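Local coordinates for protein putative dehydratase (Mesorhizobium loti, PDB 2POZ) that probably acts as a lyase of the mandelate racemase branch of the enolase superfamily, though its substrate has not been established, at residues R123-A128 with S355-M360; P279-A284 with S312-A317; A305-G310 with I330-P335. One frame throughout, in Å; residues are numbered along the deposited sequence.

Contact 1 (R123-A128 with S355-M360); sequences RVRAYA and SGYFEM
An antiparallel strand pair, centred on V124 and F358, joins strand 123-128 to the short strand 357-359. V124 and F358 form the hydrogen-bonded pair: V124 N reaches F358 O at 3.0 Å, and F358 N answers to V124 O. The pairs on either side, R123 with E359 and R125 with Y357, are non-hydrogen-bonded; there CA-H groups of R123 and Y357 lean on the same two carbonyl oxygens. Just ahead of the strand, G356 O takes the N-H of A126 at 2.8 Å. On the face carrying R125 and Y357, the tyrosine sets CG beside its own N (chi1 -79°), and its ring swings over the partner strand. R125 CA stands 4.1 Å from the Y357 ring centroid in a CH-pi contact, and R125 CB approaches Y357 CE1 at 3.6 Å, while the arginine runs on to a salt bridge with E201. A serine in place of Y357 would probably strip the R125 methylenes of their aromatic cover. E359 OE2 rests against the aliphatic R123 CB (3.3 Å), not its guanidinium. On the face carrying V124 and F358, the methyl end of selenomethionine M360 curls back so that CE meets V124 CG2 at 3.6 Å, beside helix 312-324. The arrangement is that of a late strand returning antiparallel to the first strand of an enolase-type barrel.

Contact 2 (P279-A284 with S312-A317); sequences PDIGTA and SLIETA
D280 O is gripped by two backbone donors, T283 N at 2.9 Å and A284 N at 2.7 Å, which curl the loop after strand 276-277 into a tight turn facing I314. The carboxylate of the same residue reinforces it: G282 N meets D280 OD1 at 2.7 Å on the anti side, 25° out of the carboxylate plane, an Asx turn. Against this turn lies the tip of I314, whose CG1 is turned away from its backbone N (chi1 -168°) and carries CD1 to within 3.6 Å of G282 CA. The bare CA of G282 is what lets that methyl group come so close. I281 and I314 lie alongside each other, pointing opposite ways, with I281 CG1 4.0 Å from I314 CG1, and beyond them I281 CD1 presses on A317 CB at 3.5 Å, tighter than ordinary van der Waals contact. The other carboxylate oxygen, D280 OD2, accepts from H307 ND1, a pairing consistent with the His-Asp dyad known from mandelate racemase relatives. The chemistry thus divides: D280 spends its oxygens on its own turn and on H307, while between 279-284 and 312-317 no hydrogen bond forms, and the contact is made chiefly by aliphatic side chains.

Contact 3 (A305-G310 with I330-P335); sequences APHVCG and IHEHYP
C309 and Y334 make the tight end of this contact, whereas P306 and I330 at the other end are bridged by ordered water. C309 SG stands 3.8 Å from the centroid of the Y334 ring, only 11° off its normal, a sulfur-aromatic contact over the face. V308 O approaches the same ring at its edge, 3.2 Å from CE2 of Y334. Next to this, E332 extends its chain with CG anti to its own N (chi1 175°), bringing OE1 to the N-H of V308 at 3.1 Å, though the exact place of OE1 is less sure; OE2 takes a salt bridge from K157 NZ and a hydrogen bond from N129 ND2. At the looser end the two backbones run in nearly the same direction, and A305 CA and I330 CA come as near as neighbouring strands, 5.1 Å, yet no direct backbone-to-backbone hydrogen bond links the two segments and waters bridge them instead. Water 1 spans the gap, donating to P306 O (2.8 Å) and to I330 O (2.7 Å), and water 2 links P306 O to E332 N, accepting at 2.9 Å. A305 CA adds a CA-H contact to I330 O. Segment 305-310 lies in the loop between strand 303-304 and helix 312-324, while strand 331-333, which follows that helix, pairs on its far edge with strand 123-128.

From the N terminus, the first segment reached is 123-128, whose partner 355-360 lies 227 residues further on, so contact 1 closes a long loop that contains both other contacts. Within it the chain passes 279-284, 305-310, 312-317 and 330-335 in turn; contact 2 closes a loop of 27 residues and contact 3 one of 19, and the two cross. Direct bonds join them: R125 and Y127 with H331 tie contact 1 to contact 3, and P279 with H307 ties contact 2 to contact 3. Together they connect the loops after strands 276-277 and 303-304, helix 312-324, and strand 331-333 with strand 123-128, where the first and last barrel strands lie side by side.

Contact 1 (R123-A128 with S355-M360)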
ATOM      1  N   ARG A 123      41.640  -3.973 -13.631  1.00 19.17           N
ATOM      2  CA  ARG A 123      41.104  -4.373 -14.924  1.00 18.76           C
ATOM      3  C   ARG A 123      39.665  -4.829 -14.753  1.00 17.52           C
ATOM      4  O   ARG A 123      39.245  -5.172 -13.648  1.00 14.87           O
ATOM      5  CB  ARG A 123      41.948  -5.509 -15.523  1.00 21.19           C
ATOM      6  CG  ARG A 123      41.884  -6.813 -14.741  1.00 25.26           C
ATOM      7  CD  ARG A 123      42.846  -7.853 -15.298  1.00 31.12           C
ATOM      8  NE  ARG A 123      42.395  -9.215 -15.012  1.00 37.04           N
ATOM      9  CZ  ARG A 123      42.372  -9.774 -13.804  1.00 38.07           C
ATOM     10  NH1 ARG A 123      42.787  -9.097 -12.741  1.00 37.32           N
ATOM     11  NH2 ARG A 123      41.906 -11.010 -13.657  1.00 38.49           N
ATOM     12  N   VAL A 124      38.909  -4.822 -15.846  1.00 15.12           N
ATOM     13  CA  VAL A 124      37.520  -5.246 -15.798  1.00 14.49           C
ATOM     14  C   VAL A 124      37.196  -6.185 -16.939  1.00 14.95           C
ATOM     15  O   VAL A 124      37.690  -6.030 -18.054  1.00 15.72           O
ATOM     16  CB  VAL A 124      36.547  -4.057 -15.900  1.00 14.40           C
ATOM     17  CG1 VAL A 124      36.634  -3.197 -14.654  1.00 14.10           C
ATOM     18  CG2 VAL A 124      36.860  -3.242 -17.150  1.00 14.57           C
ATOM     19  N   ARG A 125      36.361  -7.166 -16.642  1.00 15.12           N
ATOM     20  CA  ARG A 125      35.918  -8.124 -17.631  1.00 17.08           C
ATOM     21  C   ARG A 125      34.774  -7.459 -18.398  1.00 17.33           C
ATOM     22  O   ARG A 125      34.039  -6.636 -17.846  1.00 15.34           O
ATOM     23  CB  ARG A 125      35.416  -9.383 -16.935  1.00 18.58           C
ATOM     24  CG  ARG A 125      34.938 -10.456 -17.878  1.00 23.67           C
ATOM     25  CD  ARG A 125      34.472 -11.663 -17.099  1.00 26.24           C
ATOM     26  NE  ARG A 125      33.742 -12.582 -17.957  1.00 32.61           N
ATOM     27  CZ  ARG A 125      32.501 -12.982 -17.719  1.00 31.33           C
ATOM     28  NH1 ARG A 125      31.858 -12.541 -16.645  1.00 30.75           N
ATOM     29  NH2 ARG A 125      31.905 -13.820 -18.553  1.00 34.56           N
ATOM     30  N   ALA A 126      34.616  -7.814 -19.665  1.00 14.65           N
ATOM     31  CA  ALA A 126      33.558  -7.221 -20.465  1.00 14.74           C
ATOM     32  C   ALA A 126      32.793  -8.265 -21.249  1.00 13.55           C
ATOM     33  O   ALA A 126      33.287  -9.361 -21.468  1.00 14.78           O
ATOM     34  CB  ALA A 126      34.152  -6.194 -21.433  1.00 13.94           C
ATOM     35  N   TYR A 127      31.574  -7.925 -21.649  1.00 11.89           N
ATOM     36  CA  TYR A 127      30.786  -8.818 -22.477  1.00 11.24           C
ATOM     37  C   TYR A 127      30.770  -8.134 -23.838  1.00 11.36           C
ATOM     38  O   TYR A 127      30.992  -6.927 -23.929  1.00 11.17           O
ATOM     39  CB  TYR A 127      29.366  -9.010 -21.918  1.00 10.44           C
ATOM     40  CG  TYR A 127      28.478  -7.787 -21.872  1.00 13.26           C
ATOM     41  CD1 TYR A 127      27.837  -7.315 -23.017  1.00 14.73           C
ATOM     42  CD2 TYR A 127      28.234  -7.128 -20.664  1.00 14.59           C
ATOM     43  CE1 TYR A 127      26.968  -6.216 -22.960  1.00 13.81           C
ATOM     44  CE2 TYR A 127      27.371  -6.029 -20.594  1.00 13.57           C
ATOM     45  CZ  TYR A 127      26.743  -5.581 -21.744  1.00 15.18           C
ATOM     46  OH  TYR A 127      25.904  -4.489 -21.679  1.00 14.19           O
ATOM     47  N   ALA A 128      30.536  -8.894 -24.896  1.00 11.08           N
ATOM     48  CA  ALA A 128      30.513  -8.314 -26.229  1.00 12.29           C
ATOM     49  C   ALA A 128      29.095  -8.047 -26.747  1.00 12.04           C
ATOM     50  O   ALA A 128      28.176  -8.835 -26.528  1.00 11.28           O
ATOM     51  CB  ALA A 128      31.270  -9.233 -27.209  1.00 10.67           C
ATOM     52  N   SER A 355      41.602 -10.365 -24.538  1.00 18.61           N
ATOM     53  CA  SER A 355      40.739 -11.493 -24.208  1.00 18.18           C
ATOM     54  C   SER A 355      39.492 -11.071 -23.427  1.00 16.60           C
ATOM     55  O   SER A 355      39.119 -11.713 -22.451  1.00 17.00           O
ATOM     56  CB  SER A 355      41.524 -12.537 -23.407  1.00 19.67           C
ATOM     57  OG  SER A 355      42.565 -13.096 -24.187  1.00 22.05           O
ATOM     58  N   GLY A 356      38.857  -9.988 -23.862  1.00 18.04           N
ATOM     59  CA  GLY A 356      37.643  -9.519 -23.208  1.00 17.55           C
ATOM     60  C   GLY A 356      37.846  -8.760 -21.910  1.00 16.99           C
ATOM     61  O   GLY A 356      36.915  -8.617 -21.114  1.00 18.00           O
ATOM     62  N   TYR A 357      39.062  -8.274 -21.697  1.00 16.36           N
ATOM     63  CA  TYR A 357      39.397  -7.523 -20.493  1.00 18.11           C
ATOM     64  C   TYR A 357      40.024  -6.183 -20.845  1.00 17.96           C
ATOM     65  O   TYR A 357      40.806  -6.087 -21.787  1.00 18.11           O
ATOM     66  CB  TYR A 357      40.387  -8.314 -19.636  1.00 18.55           C
ATOM     67  CG  TYR A 357      39.778  -9.410 -18.801  1.00 18.57           C
ATOM     68  CD1 TYR A 357      39.416  -9.175 -17.476  1.00 19.23           C
ATOM     69  CD2 TYR A 357      39.584 -10.685 -19.322  1.00 19.83           C
ATOM     70  CE1 TYR A 357      38.884 -10.183 -16.685  1.00 19.28           C
ATOM     71  CE2 TYR A 357      39.042 -11.709 -18.536  1.00 22.34           C
ATOM     72  CZ  TYR A 357      38.699 -11.444 -17.217  1.00 21.55           C
ATOM     73  OH  TYR A 357      38.164 -12.431 -16.425  1.00 23.72           O
ATOM     74  N   PHE A 358      39.677  -5.154 -20.082  1.00 17.49           N
ATOM     75  CA  PHE A 358      40.224  -3.816 -20.280  1.00 18.37           C
ATOM     76  C   PHE A 358      41.062  -3.442 -19.067  1.00 19.99           C
ATOM     77  O   PHE A 358      40.598  -3.574 -17.928  1.00 19.57           O
ATOM     78  CB  PHE A 358      39.111  -2.773 -20.408  1.00 21.09           C
ATOM     79  CG  PHE A 358      38.582  -2.610 -21.795  1.00 25.46           C
ATOM     80  CD1 PHE A 358      39.402  -2.129 -22.817  1.00 27.59           C
ATOM     81  CD2 PHE A 358      37.258  -2.914 -22.081  1.00 24.83           C
ATOM     82  CE1 PHE A 358      38.898  -1.950 -24.112  1.00 30.42           C
ATOM     83  CE2 PHE A 358      36.746  -2.740 -23.367  1.00 28.42           C
ATOM     84  CZ  PHE A 358      37.566  -2.256 -24.385  1.00 28.39           C
ATOM     85  N   GLU A 359      42.284  -2.975 -19.301  1.00 19.21           N
ATOM     86  CA  GLU A 359      43.146  -2.540 -18.205  1.00 21.27           C
ATOM     87  C   GLU A 359      42.757  -1.102 -17.869  1.00 20.23           C
ATOM     88  O   GLU A 359      42.410  -0.331 -18.760  1.00 18.36           O
ATOM     89  CB  GLU A 359      44.621  -2.586 -18.626  1.00 24.58           C
ATOM     90  CG  GLU A 359      45.259  -3.971 -18.584  1.00 29.62           C
ATOM     91  CD  GLU A 359      45.437  -4.486 -17.165  1.00 32.05           C
ATOM     92  OE1 GLU A 359      46.075  -3.787 -16.352  1.00 34.21           O
ATOM     93  OE2 GLU A 359      44.945  -5.594 -16.861  1.00 36.92           O
HETATM   94  N   MSE A 360      42.807  -0.734 -16.593  1.00 21.40           N
HETATM   95  CA  MSE A 360      42.457   0.631 -16.200  1.00 23.46           C
HETATM   96  C   MSE A 360      43.531   1.587 -16.716  1.00 22.09           C
HETATM   97  O   MSE A 360      44.722   1.324 -16.573  1.00 19.31           O
HETATM   98  CB  MSE A 360      42.367   0.749 -14.672  1.00 28.92           C
HETATM   99  CG  MSE A 360      41.422  -0.249 -14.015  1.00 37.95           C
HETATM  100 SE   MSE A 360      39.614  -0.143 -14.700  1.00 51.52          SE
HETATM  101  CE  MSE A 360      39.768  -1.390 -16.161  1.00 42.19           C
TER

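Contact 2 (P279-A284 with S312-A317)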
ATOM      1  N   PRO A 279      23.366   2.448 -16.137  1.00 12.61           N
ATOM      2  CA  PRO A 279      23.456   3.856 -16.527  1.00 11.60           C
ATOM      3  C   PRO A 279      24.591   4.079 -17.519  1.00 12.21           C
ATOM      4  O   PRO A 279      25.568   3.331 -17.538  1.00 11.38           O
ATOM      5  CB  PRO A 279      23.721   4.560 -15.202  1.00 12.95           C
ATOM      6  CG  PRO A 279      24.565   3.558 -14.464  1.00 13.00           C
ATOM      7  CD  PRO A 279      23.822   2.249 -14.751  1.00 11.14           C
ATOM      8  N   ASP A 280      24.451   5.112 -18.340  1.00 11.45           N
ATOM      9  CA  ASP A 280      25.474   5.468 -19.322  1.00 12.75           C
ATOM     10  C   ASP A 280      26.047   6.798 -18.829  1.00 10.67           C
ATOM     11  O   ASP A 280      25.293   7.756 -18.661  1.00 10.57           O
ATOM     12  CB  ASP A 280      24.831   5.655 -20.696  1.00 13.56           C
ATOM     13  CG  ASP A 280      25.855   5.937 -21.790  1.00 18.13           C
ATOM     14  OD1 ASP A 280      26.825   6.689 -21.541  1.00 14.74           O
ATOM     15  OD2 ASP A 280      25.677   5.407 -22.908  1.00 22.70           O
ATOM     16  N   ILE A 281      27.357   6.875 -18.594  1.00 11.61           N
ATOM     17  CA  ILE A 281      27.913   8.139 -18.090  1.00 12.49           C
ATOM     18  C   ILE A 281      27.688   9.296 -19.055  1.00 13.10           C
ATOM     19  O   ILE A 281      27.759  10.457 -18.658  1.00 15.63           O
ATOM     20  CB  ILE A 281      29.432   8.059 -17.772  1.00 13.05           C
ATOM     21  CG1 ILE A 281      30.238   7.800 -19.044  1.00 13.92           C
ATOM     22  CG2 ILE A 281      29.694   6.993 -16.714  1.00 14.87           C
ATOM     23  CD1 ILE A 281      31.741   7.986 -18.839  1.00 15.83           C
ATOM     24  N   GLY A 282      27.411   8.970 -20.317  1.00 13.33           N
ATOM     25  CA  GLY A 282      27.168   9.987 -21.331  1.00 12.60           C
ATOM     26  C   GLY A 282      25.725  10.472 -21.423  1.00 12.86           C
ATOM     27  O   GLY A 282      25.414  11.366 -22.215  1.00 12.17           O
ATOM     28  N   THR A 283      24.836   9.882 -20.633  1.00 11.99           N
ATOM     29  CA  THR A 283      23.438  10.298 -20.631  1.00 11.53           C
ATOM     30  C   THR A 283      22.859  10.399 -19.217  1.00 11.77           C
ATOM     31  O   THR A 283      21.945  11.179 -18.985  1.00 10.82           O
ATOM     32  CB  THR A 283      22.522   9.332 -21.440  1.00 13.79           C
ATOM     33  OG1 THR A 283      22.433   8.073 -20.765  1.00 10.66           O
ATOM     34  CG2 THR A 283      23.063   9.116 -22.846  1.00 12.29           C
ATOM     35  N   ALA A 284      23.396   9.623 -18.278  1.00 11.18           N
ATOM     36  CA  ALA A 284      22.892   9.622 -16.902  1.00 11.85           C
ATOM     37  C   ALA A 284      23.168  10.894 -16.103  1.00 11.71           C
ATOM     38  O   ALA A 284      22.577  11.106 -15.038  1.00 10.94           O
ATOM     39  CB  ALA A 284      23.436   8.412 -16.149  1.00 12.01           C
ATOM     40  N   SER A 312      36.046   5.856 -28.593  1.00 14.33           N
ATOM     41  CA  SER A 312      37.015   5.418 -27.589  1.00 13.40           C
ATOM     42  C   SER A 312      37.008   6.346 -26.368  1.00 13.75           C
ATOM     43  O   SER A 312      37.369   5.933 -25.263  1.00 14.81           O
ATOM     44  CB  SER A 312      38.426   5.410 -28.183  1.00 13.17           C
ATOM     45  OG  SER A 312      38.537   4.495 -29.254  1.00 16.70           O
ATOM     46  N   LEU A 313      36.622   7.602 -26.569  1.00 12.44           N
ATOM     47  CA  LEU A 313      36.596   8.554 -25.461  1.00 13.00           C
ATOM     48  C   LEU A 313      35.618   8.137 -24.362  1.00 12.59           C
ATOM     49  O   LEU A 313      36.019   7.939 -23.217  1.00 13.99           O
ATOM     50  CB  LEU A 313      36.246   9.967 -25.956  1.00 11.06           C
ATOM     51  CG  LEU A 313      36.120  11.051 -24.866  1.00 12.72           C
ATOM     52  CD1 LEU A 313      37.389  11.096 -24.023  1.00  8.86           C
ATOM     53  CD2 LEU A 313      35.859  12.411 -25.505  1.00  9.48           C
ATOM     54  N   ILE A 314      34.339   7.989 -24.691  1.00 13.57           N
ATOM     55  CA  ILE A 314      33.378   7.606 -23.657  1.00 13.67           C
ATOM     56  C   ILE A 314      33.688   6.240 -23.043  1.00 13.58           C
ATOM     57  O   ILE A 314      33.383   6.002 -21.879  1.00 14.06           O
ATOM     58  CB  ILE A 314      31.918   7.630 -24.171  1.00 12.47           C
ATOM     59  CG1 ILE A 314      30.965   7.520 -22.975  1.00 13.82           C
ATOM     60  CG2 ILE A 314      31.670   6.492 -25.142  1.00 11.23           C
ATOM     61  CD1 ILE A 314      29.589   8.115 -23.231  1.00 14.74           C
ATOM     62  N   GLU A 315      34.308   5.352 -23.811  1.00 15.09           N
ATOM     63  CA  GLU A 315      34.663   4.037 -23.277  1.00 17.94           C
ATOM     64  C   GLU A 315      35.751   4.204 -22.216  1.00 16.52           C
ATOM     65  O   GLU A 315      35.697   3.598 -21.146  1.00 14.37           O
ATOM     66  CB  GLU A 315      35.185   3.112 -24.384  1.00 20.51           C
ATOM     67  CG  GLU A 315      34.156   2.727 -25.428  1.00 28.34           C
ATOM     68  CD  GLU A 315      34.729   1.815 -26.501  1.00 32.19           C
ATOM     69  OE1 GLU A 315      35.361   0.797 -26.131  1.00 34.74           O
ATOM     70  OE2 GLU A 315      34.546   2.112 -27.706  1.00 30.29           O
ATOM     71  N   THR A 316      36.744   5.035 -22.517  1.00 15.72           N
ATOM     72  CA  THR A 316      37.837   5.270 -21.584  1.00 15.38           C
ATOM     73  C   THR A 316      37.333   5.994 -20.339  1.00 14.99           C
ATOM     74  O   THR A 316      37.738   5.677 -19.220  1.00 14.52           O
ATOM     75  CB  THR A 316      38.955   6.088 -22.251  1.00 14.98           C
ATOM     76  OG1 THR A 316      39.451   5.362 -23.378  1.00 17.46           O
ATOM     77  CG2 THR A 316      40.097   6.345 -21.276  1.00 17.10           C
ATOM     78  N   ALA A 317      36.447   6.963 -20.537  1.00 14.65           N
ATOM     79  CA  ALA A 317      35.879   7.709 -19.417  1.00 14.65           C
ATOM     80  C   ALA A 317      35.104   6.761 -18.502  1.00 14.36           C
ATOM     81  O   ALA A 317      35.137   6.888 -17.277  1.00 14.97           O
ATOM     82  CB  ALA A 317      34.958   8.800 -19.937  1.00 14.07           C
TER

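Contact 3 (A305-G310 with I330-P335)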
ATOM      1  N   ALA A 305      26.236  -2.578 -14.407  1.00 10.53           N
ATOM      2  CA  ALA A 305      26.816  -2.946 -15.699  1.00 10.26           C
ATOM      3  C   ALA A 305      26.627  -1.701 -16.574  1.00  9.79           C
ATOM      4  O   ALA A 305      25.670  -1.613 -17.349  1.00  7.77           O
ATOM      5  CB  ALA A 305      26.075  -4.122 -16.290  1.00  7.40           C
ATOM      6  N   PRO A 306      27.551  -0.728 -16.464  1.00 11.61           N
ATOM      7  CA  PRO A 306      27.481   0.519 -17.229  1.00 11.42           C
ATOM      8  C   PRO A 306      27.294   0.312 -18.718  1.00 12.54           C
ATOM      9  O   PRO A 306      27.967  -0.508 -19.333  1.00 10.68           O
ATOM     10  CB  PRO A 306      28.808   1.202 -16.917  1.00 12.05           C
ATOM     11  CG  PRO A 306      29.186   0.635 -15.574  1.00 13.71           C
ATOM     12  CD  PRO A 306      28.833  -0.818 -15.747  1.00 12.14           C
ATOM     13  N   HIS A 307      26.356   1.054 -19.293  1.00 12.10           N
ATOM     14  CA  HIS A 307      26.136   0.954 -20.720  1.00 14.09           C
ATOM     15  C   HIS A 307      27.082   1.936 -21.391  1.00 15.13           C
ATOM     16  O   HIS A 307      27.238   3.079 -20.943  1.00 15.19           O
ATOM     17  CB  HIS A 307      24.694   1.308 -21.080  1.00 14.24           C
ATOM     18  CG  HIS A 307      24.455   1.382 -22.554  1.00 17.41           C
ATOM     19  ND1 HIS A 307      24.381   2.578 -23.236  1.00 18.58           N
ATOM     20  CD2 HIS A 307      24.330   0.408 -23.486  1.00 15.96           C
ATOM     21  CE1 HIS A 307      24.219   2.337 -24.524  1.00 15.87           C
ATOM     22  NE2 HIS A 307      24.185   1.029 -24.703  1.00 17.41           N
ATOM     23  N   VAL A 308      27.726   1.490 -22.459  1.00 15.02           N
ATOM     24  CA  VAL A 308      28.643   2.350 -23.189  1.00 16.80           C
ATOM     25  C   VAL A 308      28.673   1.982 -24.662  1.00 15.93           C
ATOM     26  O   VAL A 308      28.940   0.835 -25.019  1.00 16.30           O
ATOM     27  CB  VAL A 308      30.081   2.255 -22.634  1.00 19.34           C
ATOM     28  CG1 VAL A 308      30.128   2.805 -21.232  1.00 24.40           C
ATOM     29  CG2 VAL A 308      30.537   0.822 -22.619  1.00 20.88           C
ATOM     30  N   CYS A 309      28.376   2.961 -25.506  1.00 13.79           N
ATOM     31  CA  CYS A 309      28.403   2.766 -26.950  1.00 16.38           C
ATOM     32  C   CYS A 309      28.633   4.101 -27.650  1.00 15.93           C
ATOM     33  O   CYS A 309      27.694   4.846 -27.922  1.00 18.35           O
ATOM     34  CB  CYS A 309      27.102   2.145 -27.456  1.00 16.86           C
ATOM     35  SG  CYS A 309      27.143   1.797 -29.237  1.00 21.18           S
ATOM     36  N   GLY A 310      29.898   4.391 -27.931  1.00 13.92           N
ATOM     37  CA  GLY A 310      30.263   5.627 -28.600  1.00 15.19           C
ATOM     38  C   GLY A 310      31.677   5.486 -29.121  1.00 14.10           C
ATOM     39  O   GLY A 310      32.042   4.439 -29.642  1.00 15.36           O
ATOM     40  N   ILE A 330      30.099  -5.821 -14.680  1.00 15.33           N
ATOM     41  CA  ILE A 330      30.800  -6.148 -15.916  1.00 14.41           C
ATOM     42  C   ILE A 330      30.764  -4.944 -16.871  1.00 13.32           C
ATOM     43  O   ILE A 330      29.887  -4.090 -16.766  1.00 12.50           O
ATOM     44  CB  ILE A 330      30.116  -7.387 -16.560  1.00 13.68           C
ATOM     45  CG1 ILE A 330      30.957  -7.959 -17.699  1.00 15.64           C
ATOM     46  CG2 ILE A 330      28.729  -7.008 -17.045  1.00 13.63           C
ATOM     47  CD1 ILE A 330      30.438  -9.312 -18.188  1.00 13.53           C
ATOM     48  N   HIS A 331      31.723  -4.891 -17.792  1.00 12.43           N
ATOM     49  CA  HIS A 331      31.847  -3.801 -18.768  1.00 12.92           C
ATOM     50  C   HIS A 331      31.228  -4.215 -20.121  1.00 14.06           C
ATOM     51  O   HIS A 331      31.184  -5.401 -20.444  1.00 13.68           O
ATOM     52  CB  HIS A 331      33.339  -3.484 -18.948  1.00 13.57           C
ATOM     53  CG  HIS A 331      33.633  -2.406 -19.947  1.00 13.04           C
ATOM     54  ND1 HIS A 331      33.728  -1.075 -19.603  1.00 13.08           N
ATOM     55  CD2 HIS A 331      33.905  -2.470 -21.273  1.00 13.81           C
ATOM     56  CE1 HIS A 331      34.053  -0.367 -20.671  1.00 15.75           C
ATOM     57  NE2 HIS A 331      34.167  -1.190 -21.698  1.00 13.64           N
ATOM     58  N   GLU A 332      30.762  -3.240 -20.902  1.00 12.09           N
ATOM     59  CA  GLU A 332      30.168  -3.512 -22.219  1.00 12.13           C
ATOM     60  C   GLU A 332      31.042  -2.993 -23.368  1.00 12.46           C
ATOM     61  O   GLU A 332      31.477  -1.844 -23.353  1.00 11.33           O
ATOM     62  CB  GLU A 332      28.778  -2.870 -22.327  1.00 14.52           C
ATOM     63  CG  GLU A 332      28.147  -3.009 -23.720  1.00 13.65           C
ATOM     64  CD  GLU A 332      26.764  -2.383 -23.812  1.00 15.52           C
ATOM     65  OE1 GLU A 332      26.573  -1.287 -23.237  1.00 16.77           O
ATOM     66  OE2 GLU A 332      25.878  -2.977 -24.470  1.00 11.38           O
ATOM     67  N   HIS A 333      31.278  -3.832 -24.375  1.00 12.26           N
ATOM     68  CA  HIS A 333      32.101  -3.431 -25.516  1.00 12.04           C
ATOM     69  C   HIS A 333      31.501  -3.891 -26.857  1.00 13.19           C
ATOM     70  O   HIS A 333      30.866  -4.946 -26.928  1.00 12.70           O
ATOM     71  CB  HIS A 333      33.513  -4.002 -25.340  1.00 13.13           C
ATOM     72  CG  HIS A 333      34.502  -3.501 -26.347  1.00 16.03           C
ATOM     73  ND1 HIS A 333      34.734  -2.160 -26.559  1.00 16.24           N
ATOM     74  CD2 HIS A 333      35.333  -4.164 -27.186  1.00 16.38           C
ATOM     75  CE1 HIS A 333      35.666  -2.016 -27.484  1.00 17.35           C
ATOM     76  NE2 HIS A 333      36.045  -3.217 -27.882  1.00 17.68           N
ATOM     77  N   TYR A 334      31.688  -3.077 -27.896  1.00 11.05           N
ATOM     78  CA  TYR A 334      31.196  -3.367 -29.249  1.00 12.41           C
ATOM     79  C   TYR A 334      32.427  -3.422 -30.163  1.00 13.75           C
ATOM     80  O   TYR A 334      32.643  -2.524 -30.978  1.00 12.40           O
ATOM     81  CB  TYR A 334      30.276  -2.246 -29.759  1.00 12.39           C
ATOM     82  CG  TYR A 334      28.976  -2.053 -29.007  1.00 14.28           C
ATOM     83  CD1 TYR A 334      27.749  -2.338 -29.611  1.00 14.25           C
ATOM     84  CD2 TYR A 334      28.965  -1.542 -27.708  1.00 17.45           C
ATOM     85  CE1 TYR A 334      26.540  -2.112 -28.939  1.00 16.38           C
ATOM     86  CE2 TYR A 334      27.765  -1.315 -27.027  1.00 16.61           C
ATOM     87  CZ  TYR A 334      26.558  -1.599 -27.650  1.00 18.80           C
ATOM     88  OH  TYR A 334      25.373  -1.350 -26.985  1.00 20.13           O
ATOM     89  N   PRO A 335      33.243  -4.478 -30.045  1.00 13.40           N
ATOM     90  CA  PRO A 335      34.443  -4.583 -30.882  1.00 16.18           C
ATOM     91  C   PRO A 335      34.239  -4.476 -32.401  1.00 16.44           C
ATOM     92  O   PRO A 335      35.062  -3.885 -33.093  1.00 16.49           O
ATOM     93  CB  PRO A 335      35.048  -5.925 -30.446  1.00 14.11           C
ATOM     94  CG  PRO A 335      33.852  -6.722 -30.055  1.00 14.10           C
ATOM     95  CD  PRO A 335      33.022  -5.719 -29.281  1.00 12.94           C
TER
HETATM   96  O   HOH W   1      28.159  -3.239 -18.702  1.00 16.25           O
HETATM   97  O   HOH W   2      30.781  -0.710 -19.441  1.00 19.62           O
HETATM   98  O   HOH W   3      31.368  -0.001 -25.763  1.00 19.55           O